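Local coordinates for protein catechol 2,3-dioxygenase (Rhodococcus sp., PDB 2WL9) that probably cleaves the aromatic ring of catechols next to the two hydroxyls, using dioxygen and a bound iron, in the breakdown of aromatic hydrocarbons, at residues 22-27 and 260-265. Sequence-based numbering, arbitrary orientation.
With FE (Fe (III) ion), chain K.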
ATOM      1  N   ASP C  22     -21.227 -38.702  -4.142  1.00 23.11           N
ATOM      2  CA  ASP C  22     -20.628 -38.668  -5.484  1.00 22.97           C
ATOM      3  C   ASP C  22     -20.697 -37.274  -6.104  1.00 22.28           C
ATOM      4  O   ASP C  22     -19.743 -36.815  -6.732  1.00 21.64           O
ATOM      5  CB  ASP C  22     -21.326 -39.673  -6.410  1.00 23.83           C
ATOM      6  CG  ASP C  22     -20.910 -41.117  -6.148  1.00 25.47           C
ATOM      7  OD1 ASP C  22     -20.300 -41.413  -5.097  1.00 26.30           O
ATOM      8  OD2 ASP C  22     -21.213 -41.968  -7.010  1.00 28.07           O
ATOM      9  N   TYR C  23     -21.827 -36.602  -5.895  1.00 21.75           N
ATOM     10  CA  TYR C  23     -22.106 -35.317  -6.506  1.00 21.00           C
ATOM     11  C   TYR C  23     -21.429 -34.162  -5.772  1.00 21.02           C
ATOM     12  O   TYR C  23     -20.643 -33.424  -6.368  1.00 20.91           O
ATOM     13  CB  TYR C  23     -23.617 -35.113  -6.568  1.00 21.44           C
ATOM     14  CG  TYR C  23     -24.095 -33.791  -7.126  1.00 20.22           C
ATOM     15  CD1 TYR C  23     -24.318 -33.635  -8.494  1.00 20.82           C
ATOM     16  CD2 TYR C  23     -24.377 -32.714  -6.283  1.00 20.54           C
ATOM     17  CE1 TYR C  23     -24.789 -32.431  -9.012  1.00 20.15           C
ATOM     18  CE2 TYR C  23     -24.853 -31.505  -6.796  1.00 19.38           C
ATOM     19  CZ  TYR C  23     -25.057 -31.373  -8.161  1.00 19.44           C
ATOM     20  OH  TYR C  23     -25.526 -30.179  -8.680  1.00 19.14           O
ATOM     21  N   ALA C  24     -21.727 -34.015  -4.483  1.00 20.69           N
ATOM     22  CA  ALA C  24     -21.245 -32.863  -3.716  1.00 20.56           C
ATOM     23  C   ALA C  24     -19.746 -32.916  -3.412  1.00 20.36           C
ATOM     24  O   ALA C  24     -19.085 -31.878  -3.382  1.00 20.26           O
ATOM     25  CB  ALA C  24     -22.044 -32.705  -2.438  1.00 20.73           C
ATOM     26  N   ALA C  25     -19.214 -34.112  -3.182  1.00 20.60           N
ATOM     27  CA  ALA C  25     -17.772 -34.257  -2.959  1.00 20.61           C
ATOM     28  C   ALA C  25     -17.016 -34.515  -4.261  1.00 20.74           C
ATOM     29  O   ALA C  25     -16.060 -33.800  -4.587  1.00 20.62           O
ATOM     30  CB  ALA C  25     -17.484 -35.347  -1.931  1.00 21.09           C
ATOM     31  N   GLY C  26     -17.460 -35.527  -5.009  1.00 20.52           N
ATOM     32  CA  GLY C  26     -16.761 -35.983  -6.206  1.00 20.20           C
ATOM     33  C   GLY C  26     -16.722 -34.990  -7.349  1.00 19.96           C
ATOM     34  O   GLY C  26     -15.762 -34.955  -8.124  1.00 19.80           O
ATOM     35  N   ILE C  27     -17.762 -34.175  -7.463  1.00 19.38           N
ATOM     36  CA  ILE C  27     -17.789 -33.140  -8.491  1.00 19.28           C
ATOM     37  C   ILE C  27     -17.516 -31.766  -7.903  1.00 19.00           C
ATOM     38  O   ILE C  27     -16.625 -31.060  -8.376  1.00 19.36           O
ATOM     39  CB  ILE C  27     -19.119 -33.129  -9.268  1.00 19.27           C
ATOM     40  CG1 ILE C  27     -19.339 -34.489  -9.939  1.00 19.93           C
ATOM     41  CG2 ILE C  27     -19.135 -31.979 -10.300  1.00 19.16           C
ATOM     42  CD1 ILE C  27     -20.696 -34.657 -10.575  1.00 21.76           C
ATOM     43  N   TRP C 260     -33.557 -30.765  -7.695  1.00 20.91           N
ATOM     44  CA  TRP C 260     -33.477 -29.300  -7.763  1.00 20.38           C
ATOM     45  C   TRP C 260     -32.071 -28.866  -8.193  1.00 20.10           C
ATOM     46  O   TRP C 260     -31.269 -29.711  -8.601  1.00 20.29           O
ATOM     47  CB  TRP C 260     -33.970 -28.612  -6.469  1.00 20.30           C
ATOM     48  CG  TRP C 260     -33.354 -29.073  -5.171  1.00 20.02           C
ATOM     49  CD1 TRP C 260     -33.668 -30.200  -4.465  1.00 20.12           C
ATOM     50  CD2 TRP C 260     -32.368 -28.380  -4.395  1.00 19.33           C
ATOM     51  NE1 TRP C 260     -32.913 -30.270  -3.318  1.00 18.91           N
ATOM     52  CE2 TRP C 260     -32.108 -29.164  -3.249  1.00 19.45           C
ATOM     53  CE3 TRP C 260     -31.667 -27.178  -4.565  1.00 19.42           C
ATOM     54  CZ2 TRP C 260     -31.173 -28.785  -2.273  1.00 18.59           C
ATOM     55  CZ3 TRP C 260     -30.738 -26.804  -3.594  1.00 18.97           C
ATOM     56  CH2 TRP C 260     -30.502 -27.606  -2.466  1.00 18.22           C
ATOM     57  N   LEU C 261     -31.780 -27.569  -8.114  1.00 19.58           N
ATOM     58  CA  LEU C 261     -30.584 -27.021  -8.762  1.00 19.39           C
ATOM     59  C   LEU C 261     -29.484 -26.537  -7.831  1.00 19.13           C
ATOM     60  O   LEU C 261     -29.750 -25.913  -6.809  1.00 19.09           O
ATOM     61  CB  LEU C 261     -30.965 -25.869  -9.696  1.00 19.32           C
ATOM     62  CG  LEU C 261     -31.915 -26.157 -10.856  1.00 19.56           C
ATOM     63  CD1 LEU C 261     -32.241 -24.855 -11.548  1.00 19.94           C
ATOM     64  CD2 LEU C 261     -31.274 -27.118 -11.824  1.00 20.71           C
ATOM     65  N   TRP C 262     -28.243 -26.826  -8.209  1.00 19.03           N
ATOM     66  CA  TRP C 262     -27.087 -26.144  -7.634  1.00 18.76           C
ATOM     67  C   TRP C 262     -26.453 -25.244  -8.688  1.00 18.73           C
ATOM     68  O   TRP C 262     -26.420 -25.586  -9.873  1.00 18.74           O
ATOM     69  CB  TRP C 262     -26.068 -27.146  -7.094  1.00 18.60           C
ATOM     70  CG  TRP C 262     -26.366 -27.623  -5.707  1.00 18.05           C
ATOM     71  CD1 TRP C 262     -27.577 -27.594  -5.068  1.00 18.72           C
ATOM     72  CD2 TRP C 262     -25.446 -28.235  -4.793  1.00 17.27           C
ATOM     73  NE1 TRP C 262     -27.461 -28.130  -3.808  1.00 17.64           N
ATOM     74  CE2 TRP C 262     -26.166 -28.537  -3.616  1.00 17.00           C
ATOM     75  CE3 TRP C 262     -24.080 -28.556  -4.855  1.00 18.27           C
ATOM     76  CZ2 TRP C 262     -25.570 -29.144  -2.503  1.00 17.60           C
ATOM     77  CZ3 TRP C 262     -23.485 -29.168  -3.743  1.00 17.65           C
ATOM     78  CH2 TRP C 262     -24.232 -29.448  -2.584  1.00 16.95           C
ATOM     79  N   GLU C 263     -25.948 -24.100  -8.238  1.00 18.89           N
ATOM     80  CA  GLU C 263     -25.386 -23.093  -9.113  1.00 18.61           C
ATOM     81  C   GLU C 263     -23.930 -22.811  -8.712  1.00 18.37           C
ATOM     82  O   GLU C 263     -23.670 -21.892  -7.942  1.00 18.11           O
ATOM     83  CB  GLU C 263     -26.246 -21.822  -9.048  1.00 18.78           C
ATOM     84  CG  GLU C 263     -25.855 -20.708 -10.023  1.00 19.63           C
ATOM     85  CD  GLU C 263     -26.319 -19.327  -9.560  1.00 19.87           C
ATOM     86  OE1 GLU C 263     -27.094 -19.235  -8.582  1.00 21.21           O
ATOM     87  OE2 GLU C 263     -25.924 -18.327 -10.184  1.00 19.20           O
ATOM     88  N   PRO C 264     -22.979 -23.619  -9.224  1.00 18.08           N
ATOM     89  CA  PRO C 264     -21.563 -23.359  -8.974  1.00 17.95           C
ATOM     90  C   PRO C 264     -21.150 -22.046  -9.628  1.00 17.52           C
ATOM     91  O   PRO C 264     -21.552 -21.767 -10.758  1.00 17.33           O
ATOM     92  CB  PRO C 264     -20.862 -24.534  -9.663  1.00 17.99           C
ATOM     93  CG  PRO C 264     -21.905 -25.595  -9.750  1.00 18.47           C
ATOM     94  CD  PRO C 264     -23.170 -24.858  -9.998  1.00 18.28           C
ATOM     95  N   GLY C 265     -20.358 -21.251  -8.923  1.00 17.37           N
ATOM     96  CA  GLY C 265     -19.985 -19.931  -9.427  1.00 17.82           C
ATOM     97  C   GLY C 265     -18.623 -19.435  -9.000  1.00 18.12           C
ATOM     98  O   GLY C 265     -17.914 -20.104  -8.240  1.00 18.05           O
TER
HETATM   99 FE    FE K1300     -28.551 -17.530  -8.042  1.00 36.21          FE
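With chi1 at 177°, Tyr23 holds its CG anti to the backbone N and sends its ring from helix 17-24 toward strand 261-266; Trp262 on that strand has its CG anti to the carbonyl carbon and reaches back. The two side chains run past each other in opposite directions, so the phenol end of Tyr23 arrives near the root of the tryptophan while the benzo end of the indole reaches the helix. The rings form an offset edge-to-face pair, planes at 62° and six-membered-ring centroids 5.5 Å apart. Tyr23 CE2 does most of the touching: it sits over one indole face, shifted toward the rim, 3.6 Å from Trp262 CE3. Farther along, Tyr23 OH lies 3.5 Å from Trp262 CB. At the far end of the indole, Ala24 CB meets Trp262 CH2 at 3.9 Å. Trp20, one turn earlier on the helix, also meets the indole, and Cys254 of the neighbouring strand touches Tyr23.

The contact joins the N-terminal and C-terminal halves of this extradiol dioxygenase, both belonging to the glyoxalase superfamily. Trp262 meets the helix on one side of the strand, while the neighbouring Glu263 takes the iron on the other, its OE1 binding the metal at 2.3 Å beside His149 and His212 and its OE2 hydrogen-bonded to Thr251. Across the contact itself there is no hydrogen bond or charge pair: the union rests on buried aromatic and methyl packing.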